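Local coordinates for outer protein YopM (Yersinia pestis, PDB 1JL5) that probably alters host cell physiology to promote bacterial survival in host tissues, as a leucine-rich repeat effector that assembles into a hollow tetrameric cylinder, at residues V97-S102 with L117-N122; K124-L129 with K145-Q150; L136-N141 with I158-N163; F177-N182 with A199-N204. All coordinates share one frame; numbering follows the deposited sequence.

Contact 1: residues V97-S102 with L117-N122; sequences VASCNS and LVDNNN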
loop_
_atom_site.group_PDB
_atom_site.type_symbol
_atom_site.label_atom_id
_atom_site.label_comp_id
_atom_site.label_asym_id
_atom_site.label_seq_id
_atom_site.Cartn_x
_atom_site.Cartn_y
_atom_site.Cartn_z
ATOM N N VAL A 97 2.417 26.577 26.136
ATOM C CA VAL A 97 2.485 25.643 25.032
ATOM C C VAL A 97 3.554 24.636 25.424
ATOM O O VAL A 97 4.747 24.919 25.347
ATOM C CB VAL A 97 2.884 26.348 23.723
ATOM C CG1 VAL A 97 2.878 25.350 22.576
ATOM C CG2 VAL A 97 1.920 27.492 23.439
ATOM N N ALA A 98 3.116 23.470 25.878
ATOM C CA ALA A 98 4.033 22.417 26.288
ATOM C C ALA A 98 3.614 21.143 25.580
ATOM O O ALA A 98 3.562 20.065 26.169
ATOM C CB ALA A 98 3.976 22.234 27.797
ATOM N N SER A 99 3.309 21.286 24.301
ATOM C CA SER A 99 2.888 20.159 23.493
ATOM C C SER A 99 4.030 19.178 23.326
ATOM O O SER A 99 5.200 19.542 23.425
ATOM C CB SER A 99 2.447 20.644 22.115
ATOM O OG SER A 99 1.538 21.721 22.234
ATOM N N CYS A 100 3.673 17.927 23.080
ATOM C CA CYS A 100 4.648 16.880 22.848
ATOM C C CYS A 100 5.726 16.742 23.904
ATOM O O CYS A 100 6.904 16.937 23.638
ATOM C CB CYS A 100 5.288 17.090 21.479
ATOM S SG CYS A 100 4.059 17.176 20.155
ATOM N N ASN A 101 5.308 16.407 25.112
ATOM C CA ASN A 101 6.232 16.182 26.199
ATOM C C ASN A 101 5.685 14.933 26.851
ATOM O O ASN A 101 4.845 14.256 26.260
ATOM C CB ASN A 101 6.236 17.367 27.166
ATOM C CG ASN A 101 6.994 18.561 26.615
ATOM O OD1 ASN A 101 8.206 18.499 26.413
ATOM N ND2 ASN A 101 6.282 19.651 26.361
ATOM N N SER A 102 6.153 14.615 28.048
ATOM C CA SER A 102 5.674 13.434 28.747
ATOM C C SER A 102 5.011 13.873 30.028
ATOM O O SER A 102 5.051 13.168 31.037
ATOM C CB SER A 102 6.830 12.501 29.078
ATOM O OG SER A 102 7.467 12.073 27.897
ATOM N N LEU A 117 -1.850 24.749 25.867
ATOM C CA LEU A 117 -1.612 23.803 24.783
ATOM C C LEU A 117 -0.618 22.765 25.253
ATOM O O LEU A 117 0.589 22.957 25.145
ATOM C CB LEU A 117 -1.042 24.498 23.548
ATOM C CG LEU A 117 -2.012 25.069 22.517
ATOM C CD1 LEU A 117 -2.779 26.231 23.112
ATOM C CD2 LEU A 117 -1.226 25.509 21.285
ATOM N N VAL A 118 -1.132 21.666 25.778
ATOM C CA VAL A 118 -0.285 20.600 26.268
ATOM C C VAL A 118 -0.696 19.300 25.607
ATOM O O VAL A 118 -0.741 18.245 26.234
ATOM C CB VAL A 118 -0.397 20.476 27.796
ATOM C CG1 VAL A 118 0.228 21.698 28.449
ATOM C CG2 VAL A 118 -1.855 20.354 28.198
ATOM N N ASP A 119 -1.015 19.394 24.325
ATOM C CA ASP A 119 -1.404 18.222 23.566
ATOM C C ASP A 119 -0.188 17.316 23.521
ATOM O O ASP A 119 0.946 17.777 23.671
ATOM C CB ASP A 119 -1.779 18.617 22.146
ATOM C CG ASP A 119 -0.690 19.410 21.474
ATOM O OD1 ASP A 119 -0.495 20.577 21.872
ATOM O OD2 ASP A 119 -0.017 18.872 20.566
ATOM N N ASN A 120 -0.425 16.026 23.319
ATOM C CA ASN A 120 0.662 15.072 23.236
ATOM C C ASN A 120 1.517 15.050 24.488
ATOM O O ASN A 120 2.697 15.390 24.479
ATOM C CB ASN A 120 1.509 15.378 22.009
ATOM C CG ASN A 120 0.732 15.199 20.728
ATOM O OD1 ASN A 120 0.472 14.075 20.309
ATOM N ND2 ASN A 120 0.332 16.305 20.116
ATOM N N ASN A 121 0.878 14.656 25.573
ATOM C CA ASN A 121 1.528 14.520 26.852
ATOM C C ASN A 121 0.870 13.312 27.467
ATOM O O ASN A 121 0.121 12.616 26.791
ATOM C CB ASN A 121 1.320 15.773 27.698
ATOM C CG ASN A 121 2.307 16.855 27.350
ATOM O OD1 ASN A 121 3.507 16.675 27.523
ATOM N ND2 ASN A 121 1.817 17.977 26.842
ATOM N N ASN A 122 1.143 13.060 28.736
ATOM C CA ASN A 122 0.580 11.903 29.409
ATOM C C ASN A 122 -0.338 12.349 30.524
ATOM O O ASN A 122 -0.458 11.685 31.548
ATOM C CB ASN A 122 1.715 11.045 29.964
ATOM C CG ASN A 122 2.672 10.590 28.881
ATOM O OD1 ASN A 122 3.834 10.282 29.147
ATOM N ND2 ASN A 122 2.185 10.535 27.650
HETATM O O HOH W 1 3.405 11.442 25.363
#
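Val97 and Leu117 form a parallel beta bridge with their CA atoms 4.5 Å apart, and the two segments then run on together as stacked turns of successive leucine-rich repeats. The ladder continues past the strand ends: Ala98 N donates to Leu117 O, Cys100 N to Asp119 O and Asn101 N to Asn120 O. Asn101 and Asn121, both buried, lie side by side with amide planes only 15° apart, the asparagine ladder of the repeat family. Both amides grip one buried carbonyl. Asn121 ND2 reaches Ala98 O at 2.8 Å on an almost straight bond (178°), while Asn101 ND2 comes in at 2.8 Å to Ala98 O from the opposite face of the carbonyl plane. Asn121 ND2 also donates to Val118 O, so its amino group bridges two repeats; Asn101 ND2 likewise reaches back to Leu78 O. Ala98 CB meets Val118 CG1 at 3.8 Å. Asp119 CG lies between the backbone N and the carbonyl carbon (chi1 54°), which turns the carboxylate toward Ser99. Ser99 OG donates to Asp119 OD1, but the modelled 2.4 Å is too short to be taken at face value. Asp119 OD2 accepts from Asn120 ND2 at 2.6 Å, on the anti side of the carboxylate.

Contact 2: residues K124-L129 with K145-Q150; sequences KALSDL and KLPELQ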
loop_
_atom_site.group_PDB
_atom_site.type_symbol
_atom_site.label_atom_id
_atom_site.label_comp_id
_atom_site.label_asym_id
_atom_site.label_seq_id
_atom_site.Cartn_x
_atom_site.Cartn_y
_atom_site.Cartn_z
ATOM N N LYS A 124 -3.361 12.685 32.701
ATOM C CA LYS A 124 -4.503 11.823 32.961
ATOM C C LYS A 124 -5.610 12.657 33.574
ATOM O O LYS A 124 -6.767 12.244 33.620
ATOM C CB LYS A 124 -4.119 10.682 33.905
ATOM C CG LYS A 124 -3.100 9.716 33.316
ATOM C CD LYS A 124 -3.028 8.417 34.113
ATOM C CE LYS A 124 -4.351 7.663 34.059
ATOM N NZ LYS A 124 -4.303 6.348 34.768
ATOM N N ALA A 125 -5.245 13.844 34.037
ATOM C CA ALA A 125 -6.213 14.738 34.646
ATOM C C ALA A 125 -5.755 16.177 34.516
ATOM O O ALA A 125 -4.583 16.453 34.274
ATOM C CB ALA A 125 -6.401 14.383 36.112
ATOM N N LEU A 126 -6.701 17.090 34.665
ATOM C CA LEU A 126 -6.418 18.511 34.594
ATOM C C LEU A 126 -7.030 19.122 35.833
ATOM O O LEU A 126 -8.120 18.738 36.250
ATOM C CB LEU A 126 -7.077 19.151 33.373
ATOM C CG LEU A 126 -6.602 18.801 31.969
ATOM C CD1 LEU A 126 -7.502 19.504 30.960
ATOM C CD2 LEU A 126 -5.156 19.230 31.792
ATOM N N SER A 127 -6.325 20.065 36.433
ATOM C CA SER A 127 -6.865 20.728 37.601
ATOM C C SER A 127 -7.913 21.656 37.022
ATOM O O SER A 127 -7.939 21.879 35.811
ATOM C CB SER A 127 -5.775 21.529 38.303
ATOM O OG SER A 127 -4.776 20.663 38.801
ATOM N N ASP A 128 -8.782 22.188 37.869
ATOM C CA ASP A 128 -9.799 23.095 37.384
ATOM C C ASP A 128 -9.098 24.137 36.544
ATOM O O ASP A 128 -8.038 24.637 36.908
ATOM C CB ASP A 128 -10.544 23.733 38.548
ATOM C CG ASP A 128 -11.265 22.709 39.383
ATOM O OD1 ASP A 128 -11.705 21.695 38.802
ATOM O OD2 ASP A 128 -11.397 22.910 40.607
ATOM N N LEU A 129 -9.693 24.447 35.403
ATOM C CA LEU A 129 -9.112 25.394 34.471
ATOM C C LEU A 129 -8.909 26.794 35.005
ATOM O O LEU A 129 -9.661 27.271 35.856
ATOM C CB LEU A 129 -9.974 25.476 33.214
ATOM C CG LEU A 129 -10.257 24.148 32.517
ATOM C CD1 LEU A 129 -11.090 24.415 31.272
ATOM C CD2 LEU A 129 -8.939 23.456 32.157
ATOM N N LYS A 145 -10.937 12.212 32.468
ATOM C CA LYS A 145 -12.048 13.116 32.665
ATOM C C LYS A 145 -11.514 14.525 32.563
ATOM O O LYS A 145 -10.315 14.756 32.667
ATOM C CB LYS A 145 -12.696 12.886 34.035
ATOM C CG LYS A 145 -11.736 12.971 35.209
ATOM C CD LYS A 145 -12.412 12.526 36.505
ATOM C CE LYS A 145 -11.416 12.457 37.659
ATOM N NZ LYS A 145 -12.032 11.964 38.930
ATOM N N LEU A 146 -12.409 15.469 32.328
ATOM C CA LEU A 146 -12.020 16.858 32.222
ATOM C C LEU A 146 -12.575 17.593 33.421
ATOM O O LEU A 146 -13.569 17.174 34.006
ATOM C CB LEU A 146 -12.599 17.478 30.953
ATOM C CG LEU A 146 -11.971 17.102 29.614
ATOM C CD1 LEU A 146 -12.797 17.712 28.490
ATOM C CD2 LEU A 146 -10.537 17.601 29.557
ATOM N N PRO A 147 -11.922 18.684 33.825
ATOM C CA PRO A 147 -12.460 19.413 34.972
ATOM C C PRO A 147 -13.698 20.117 34.435
ATOM O O PRO A 147 -13.907 20.156 33.220
ATOM C CB PRO A 147 -11.340 20.390 35.307
ATOM C CG PRO A 147 -10.755 20.687 33.963
ATOM C CD PRO A 147 -10.685 19.310 33.332
ATOM N N GLU A 148 -14.523 20.656 35.321
ATOM C CA GLU A 148 -15.714 21.363 34.882
ATOM C C GLU A 148 -15.288 22.387 33.837
ATOM O O GLU A 148 -14.245 23.019 33.971
ATOM C CB GLU A 148 -16.380 22.055 36.069
ATOM C CG GLU A 148 -17.563 22.925 35.693
ATOM C CD GLU A 148 -18.264 23.490 36.909
ATOM O OE1 GLU A 148 -17.595 24.168 37.719
ATOM O OE2 GLU A 148 -19.484 23.255 37.053
ATOM N N LEU A 149 -16.091 22.544 32.793
ATOM C CA LEU A 149 -15.767 23.473 31.718
ATOM C C LEU A 149 -16.811 24.560 31.537
ATOM O O LEU A 149 -16.506 25.649 31.060
ATOM C CB LEU A 149 -15.644 22.710 30.395
ATOM C CG LEU A 149 -14.722 21.493 30.336
ATOM C CD1 LEU A 149 -14.915 20.778 29.003
ATOM C CD2 LEU A 149 -13.284 21.931 30.517
ATOM N N GLN A 150 -18.047 24.256 31.914
ATOM C CA GLN A 150 -19.145 25.191 31.733
ATOM C C GLN A 150 -18.959 26.554 32.383
ATOM O O GLN A 150 -19.565 27.528 31.949
ATOM C CB GLN A 150 -20.452 24.558 32.211
ATOM C CG GLN A 150 -20.567 24.387 33.707
ATOM C CD GLN A 150 -21.854 23.691 34.091
ATOM O OE1 GLN A 150 -22.915 23.987 33.542
ATOM N NE2 GLN A 150 -21.771 22.767 35.040
HETATM O O HOH W 2 -9.332 16.437 34.472
HETATM O O HOH W 3 -13.804 20.417 37.982
HETATM O O HOH W 4 -12.322 23.671 35.648
#
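Pro147 is wedged between Leu126 and Leu129 on the convex side of the leucine-rich repeat solenoid, where the extended runs 124-129 and 145-149 differ by 11° in direction. Its ring meets the two leucines differently. Leu126 crosses it obliquely, CB lying 3.6 Å from Pro147 CD, whereas the Leu129 and Pro147 side chains cross at about a right angle, with Leu129 CD2 3.8 Å from Pro147 CG. Asp128 slides past the same ring in the opposite direction. Deeper down, Leu126 and Leu146 lie alongside, pointing the same way, with Leu126 CD1 and Leu146 CD2 3.8 Å apart. Leu129 crosses Leu149 at a slant, its CD1 only 3.4 Å from Leu149 CD2, tighter than usual carbon contact. With CG anti to the carbonyl carbon (chi1 -54°), the end of Leu129 leans toward segment 145-150, CD2 to Pro147 and CD1 to Leu149. Leu136 of strand 135-137 touches Leu126, Leu129 and Leu149 from within. No direct hydrogen bond joins the segments; waters bridge them instead. One accepts from Leu126 N and donates to Lys145 O, and another joins Leu129 N to Glu148 O. A third accepts from Glu148 N at 2.8 Å and donates to Asp128 OD1 at 2.6 Å.

Contact 3: residues L136-N141 with I158-N163; sequences LGVSNN and IDVDNN. With CA (calcium ion), chain D.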
loop_
_atom_site.group_PDB
_atom_site.type_symbol
_atom_site.label_atom_id
_atom_site.label_comp_id
_atom_site.label_asym_id
_atom_site.label_seq_id
_atom_site.Cartn_x
_atom_site.Cartn_y
_atom_site.Cartn_z
ATOM N N LEU A 136 -8.084 25.446 25.441
ATOM C CA LEU A 136 -7.716 24.269 26.203
ATOM C C LEU A 136 -7.274 23.201 25.214
ATOM O O LEU A 136 -8.092 22.441 24.697
ATOM C CB LEU A 136 -8.899 23.758 27.020
ATOM C CG LEU A 136 -8.628 22.478 27.813
ATOM C CD1 LEU A 136 -7.495 22.711 28.793
ATOM C CD2 LEU A 136 -9.886 22.049 28.539
ATOM N N GLY A 137 -5.975 23.167 24.943
ATOM C CA GLY A 137 -5.429 22.190 24.022
ATOM C C GLY A 137 -4.774 21.072 24.799
ATOM O O GLY A 137 -3.627 21.195 25.231
ATOM N N VAL A 138 -5.505 19.978 24.981
ATOM C CA VAL A 138 -4.996 18.833 25.721
ATOM C C VAL A 138 -5.204 17.553 24.930
ATOM O O VAL A 138 -5.384 16.476 25.496
ATOM C CB VAL A 138 -5.712 18.695 27.066
ATOM C CG1 VAL A 138 -5.399 19.892 27.948
ATOM C CG2 VAL A 138 -7.208 18.595 26.833
ATOM N N SER A 139 -5.186 17.674 23.614
ATOM C CA SER A 139 -5.378 16.507 22.781
ATOM C C SER A 139 -4.196 15.578 22.979
ATOM O O SER A 139 -3.136 15.995 23.448
ATOM C CB SER A 139 -5.471 16.904 21.309
ATOM O OG SER A 139 -4.235 17.416 20.855
ATOM N N ASN A 140 -4.390 14.313 22.631
ATOM C CA ASN A 140 -3.327 13.339 22.740
ATOM C C ASN A 140 -2.729 13.281 24.129
ATOM O O ASN A 140 -1.540 13.514 24.334
ATOM C CB ASN A 140 -2.252 13.652 21.713
ATOM C CG ASN A 140 -2.789 13.623 20.308
ATOM O OD1 ASN A 140 -3.362 12.626 19.883
ATOM N ND2 ASN A 140 -2.616 14.718 19.578
ATOM N N ASN A 141 -3.584 12.979 25.086
ATOM C CA ASN A 141 -3.163 12.836 26.456
ATOM C C ASN A 141 -3.890 11.617 26.952
ATOM O O ASN A 141 -4.374 10.819 26.153
ATOM C CB ASN A 141 -3.522 14.084 27.259
ATOM C CG ASN A 141 -2.431 15.127 27.200
ATOM O OD1 ASN A 141 -1.383 14.966 27.820
ATOM N ND2 ASN A 141 -2.654 16.188 26.437
ATOM N N ILE A 158 -11.766 24.004 22.975
ATOM C CA ILE A 158 -11.468 22.865 23.817
ATOM C C ILE A 158 -11.038 21.767 22.867
ATOM O O ILE A 158 -11.820 21.310 22.032
ATOM C CB ILE A 158 -12.691 22.342 24.607
ATOM C CG1 ILE A 158 -12.997 23.243 25.804
ATOM C CG2 ILE A 158 -12.409 20.931 25.116
ATOM C CD1 ILE A 158 -13.303 24.653 25.432
ATOM N N ASP A 159 -9.783 21.367 22.975
ATOM C CA ASP A 159 -9.280 20.293 22.151
ATOM C C ASP A 159 -8.835 19.210 23.109
ATOM O O ASP A 159 -7.748 19.281 23.674
ATOM C CB ASP A 159 -8.095 20.748 21.312
ATOM C CG ASP A 159 -7.584 19.652 20.407
ATOM O OD1 ASP A 159 -8.095 18.513 20.505
ATOM O OD2 ASP A 159 -6.677 19.925 19.599
ATOM N N VAL A 160 -9.701 18.230 23.315
ATOM C CA VAL A 160 -9.393 17.115 24.190
ATOM C C VAL A 160 -9.377 15.866 23.328
ATOM O O VAL A 160 -9.571 14.753 23.807
ATOM C CB VAL A 160 -10.442 16.965 25.288
ATOM C CG1 VAL A 160 -10.437 18.206 26.166
ATOM C CG2 VAL A 160 -11.809 16.748 24.669
ATOM N N ASP A 161 -9.156 16.075 22.037
ATOM C CA ASP A 161 -9.098 14.979 21.096
ATOM C C ASP A 161 -8.047 13.978 21.538
ATOM O O ASP A 161 -7.042 14.338 22.143
ATOM C CB ASP A 161 -8.763 15.501 19.697
ATOM C CG ASP A 161 -8.447 14.383 18.719
ATOM O OD1 ASP A 161 -7.349 13.794 18.824
ATOM O OD2 ASP A 161 -9.297 14.087 17.852
ATOM N N ASN A 162 -8.304 12.712 21.252
ATOM C CA ASN A 162 -7.382 11.647 21.582
ATOM C C ASN A 162 -7.010 11.603 23.059
ATOM O O ASN A 162 -5.882 11.899 23.455
ATOM C CB ASN A 162 -6.122 11.776 20.734
ATOM C CG ASN A 162 -5.445 10.448 20.510
ATOM O OD1 ASN A 162 -5.323 9.640 21.430
ATOM N ND2 ASN A 162 -4.995 10.211 19.282
ATOM N N ASN A 163 -7.982 11.233 23.869
ATOM C CA ASN A 163 -7.781 11.102 25.292
ATOM C C ASN A 163 -8.594 9.897 25.690
ATOM O O ASN A 163 -8.954 9.092 24.841
ATOM C CB ASN A 163 -8.255 12.360 26.016
ATOM C CG ASN A 163 -7.179 13.409 26.082
ATOM O OD1 ASN A 163 -6.219 13.259 26.829
ATOM N ND2 ASN A 163 -7.313 14.462 25.285
HETATM CA CA CA D . -5.900 7.267 21.521
HETATM O O HOH W 5 -7.830 8.150 22.573
HETATM O O HOH W 6 -4.026 6.084 19.727
HETATM O O HOH W 7 -3.967 7.476 23.089
#
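Ile158 pairs with Leu136 in a parallel beta bridge, their side chains on the same face and the Ile158 CG1 branch 4.3 Å from Leu136 CB. Asp159 follows opposite Gly137 on the other face. Asp159 N donates to Leu136 O at 2.6 Å, and Asp159 O accepts from Val138 N. With CG anti to the backbone N (chi1 -178°), the Asp159 carboxylate reaches forward along its own segment to Asp161 N; OD1 accepts from that N to make an Asx turn, and lies 3.2 Å from Ser139 CB. Val160 sits alongside Val138 and points the same way, with Val160 CG1 pressed to 3.3 Å from Val138 CG2. This is the turn of a leucine-rich repeat, where the chain leaves the strand and asparagine side chains join the backbone bonds between coils. Asn162 O accepts from Asn141 N, while Asn162 OD1 binds a calcium ion at 2.4 Å; two waters bind the calcium at similar range, and a third lies at a longer 2.9 Å from it. The Asn162 and Asn140 amide planes are turned 57° apart. Asn163 ends the segment in the interior. Its ND2 donates to Val138 O at 2.8 Å and to Val160 O at 2.7 Å, both partners nearly in its amide plane. Asn141 ND2, which also donates to Val118 O of the preceding repeat, approaches Val138 O from the opposite face, 71° out of the carbonyl plane.

Contact 4: residues F177-N182 with A199-N204; sequences FIAAGN and AIYADN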
loop_
_atom_site.group_PDB
_atom_site.type_symbol
_atom_site.label_atom_id
_atom_site.label_comp_id
_atom_site.label_asym_id
_atom_site.label_seq_id
_atom_site.Cartn_x
_atom_site.Cartn_y
_atom_site.Cartn_z
ATOM N N PHE A 177 -15.320 26.091 19.806
ATOM C CA PHE A 177 -14.744 24.928 19.178
ATOM C C PHE A 177 -14.385 23.863 20.179
ATOM O O PHE A 177 -13.702 24.121 21.169
ATOM C CB PHE A 177 -13.501 25.361 18.394
ATOM C CG PHE A 177 -12.682 24.226 17.844
ATOM C CD1 PHE A 177 -11.983 23.370 18.691
ATOM C CD2 PHE A 177 -12.568 24.043 16.469
ATOM C CE1 PHE A 177 -11.181 22.353 18.183
ATOM C CE2 PHE A 177 -11.766 23.025 15.952
ATOM C CZ PHE A 177 -11.071 22.182 16.811
ATOM N N ILE A 178 -14.869 22.657 19.927
ATOM C CA ILE A 178 -14.522 21.552 20.781
ATOM C C ILE A 178 -14.196 20.338 19.937
ATOM O O ILE A 178 -14.988 19.900 19.097
ATOM C CB ILE A 178 -15.626 21.190 21.784
ATOM C CG1 ILE A 178 -15.106 20.072 22.694
ATOM C CG2 ILE A 178 -16.901 20.779 21.058
ATOM C CD1 ILE A 178 -15.969 19.781 23.884
ATOM N N ALA A 179 -12.987 19.836 20.136
ATOM C CA ALA A 179 -12.527 18.647 19.453
ATOM C C ALA A 179 -12.409 17.669 20.601
ATOM O O ALA A 179 -11.608 17.863 21.511
ATOM C CB ALA A 179 -11.171 18.892 18.809
ATOM N N ALA A 180 -13.253 16.649 20.589
ATOM C CA ALA A 180 -13.243 15.636 21.630
ATOM C C ALA A 180 -13.236 14.294 20.924
ATOM O O ALA A 180 -13.686 13.282 21.457
ATOM C CB ALA A 180 -14.472 15.770 22.501
ATOM N N GLY A 181 -12.728 14.307 19.701
ATOM C CA GLY A 181 -12.667 13.094 18.925
ATOM C C GLY A 181 -11.671 12.122 19.514
ATOM O O GLY A 181 -10.806 12.495 20.305
ATOM N N ASN A 182 -11.805 10.863 19.121
ATOM C CA ASN A 182 -10.923 9.810 19.577
ATOM C C ASN A 182 -10.857 9.752 21.088
ATOM O O ASN A 182 -9.797 9.876 21.704
ATOM C CB ASN A 182 -9.523 9.993 19.000
ATOM C CG ASN A 182 -8.716 8.706 19.030
ATOM O OD1 ASN A 182 -7.496 8.719 18.850
ATOM N ND2 ASN A 182 -9.398 7.584 19.250
ATOM N N ALA A 199 -17.703 24.583 15.748
ATOM C CA ALA A 199 -17.073 23.350 15.312
ATOM C C ALA A 199 -17.034 22.303 16.398
ATOM O O ALA A 199 -16.608 22.560 17.522
ATOM C CB ALA A 199 -15.663 23.631 14.810
ATOM N N ILE A 200 -17.493 21.113 16.045
ATOM C CA ILE A 200 -17.494 20.002 16.970
ATOM C C ILE A 200 -16.796 18.833 16.313
ATOM O O ILE A 200 -17.161 18.412 15.216
ATOM C CB ILE A 200 -18.911 19.516 17.313
ATOM C CG1 ILE A 200 -19.707 20.624 17.996
ATOM C CG2 ILE A 200 -18.825 18.278 18.206
ATOM C CD1 ILE A 200 -21.161 20.258 18.191
ATOM N N TYR A 201 -15.774 18.330 16.980
ATOM C CA TYR A 201 -15.067 17.163 16.504
ATOM C C TYR A 201 -15.323 16.187 17.623
ATOM O O TYR A 201 -14.903 16.403 18.759
ATOM C CB TYR A 201 -13.575 17.440 16.345
ATOM C CG TYR A 201 -13.281 18.407 15.232
ATOM C CD1 TYR A 201 -13.497 19.773 15.397
ATOM C CD2 TYR A 201 -12.821 17.957 13.998
ATOM C CE1 TYR A 201 -13.265 20.666 14.359
ATOM C CE2 TYR A 201 -12.585 18.844 12.953
ATOM C CZ TYR A 201 -12.810 20.196 13.144
ATOM O OH TYR A 201 -12.580 21.082 12.121
ATOM N N ALA A 202 -16.068 15.139 17.310
ATOM C CA ALA A 202 -16.404 14.132 18.293
ATOM C C ALA A 202 -16.316 12.790 17.594
ATOM O O ALA A 202 -16.916 11.810 18.013
ATOM C CB ALA A 202 -17.806 14.370 18.825
ATOM N N ASP A 203 -15.568 12.766 16.503
ATOM C CA ASP A 203 -15.380 11.542 15.752
ATOM C C ASP A 203 -14.633 10.562 16.638
ATOM O O ASP A 203 -14.056 10.943 17.659
ATOM C CB ASP A 203 -14.534 11.812 14.518
ATOM C CG ASP A 203 -13.214 12.462 14.868
ATOM O OD1 ASP A 203 -13.237 13.611 15.360
ATOM O OD2 ASP A 203 -12.162 11.826 14.672
ATOM N N ASN A 204 -14.642 9.298 16.242
ATOM C CA ASN A 204 -13.928 8.280 16.982
ATOM C C ASN A 204 -14.252 8.264 18.457
ATOM O O ASN A 204 -13.381 8.386 19.310
ATOM C CB ASN A 204 -12.438 8.472 16.774
ATOM C CG ASN A 204 -12.026 8.136 15.373
ATOM O OD1 ASN A 204 -11.912 6.966 15.025
ATOM N ND2 ASN A 204 -11.825 9.157 14.545
#
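Ile178 N donates to Ala199 O, Tyr201 N to Ile178 O and Ala180 N to Tyr201 O, backbone bonds that alternate between the segments, although the modelled length of the last is doubtfully short. They join strands 177-179 and 199-201, which run parallel at 8° with axes 4.6 Å apart, as neighbouring coils of the leucine-rich repeat solenoid. Among aromatic contacts, Phe177 and Tyr201 meet at a slant on the face they share with Ala179 and Ala199. Their ring centres are 5.1 Å apart and the planes 37° from each other, with Phe177 CE2 3.2 Å from Tyr201 CE1. The Phe177 ring is carried there by a first torsion that sets CG opposite the backbone N (chi1 172°), which also brings CD2 to 3.5 Å from Ala199 CB. Aliphatic contacts occupy both faces: Tyr201 CB lies 3.7 Å from Ala179 CB, and on the reverse face the two isoleucines meet at an angle, Ile178 CG2 4.2 Å from Ile200 CG1. The polar side chains gather at the turn. Asn204 ND2 donates to Asp203 OD2 at 2.7 Å, with that oxygen almost in its amide plane, and Asp203 OD1 lies 3.6 Å from Gly181 CA, on the side where a CB would point. Outward along the stack, Ile178 and Ala179 touch Ile158 and Asp159 of strand 157-159, while Ile200 and Tyr201 meet Ile220 and Val221 of strand 219-221.

Following the chain, contact 1 closes first, joining the turn after strand 95-97 to the one after strand 115-117 across a single repeat. The chain leaves it directly into contact 2, which lies about 16 Å away between centres. Contacts 2 and 3 cross: 136-141 falls between 124-129 and 145-150, and 158-163 lies beyond 145-150, so the segments alternate. Leu126 and Leu129 pack on Leu136 and so join the convex side to the strands. Contact 3 also continues contact 1 along the stack through probable bonds from Val118 N to Gly137 O and Asn120 N to Ser139 O. Contact 4 follows in series, with strand 177-179 next to 157-159, extending the same ladder toward later repeats.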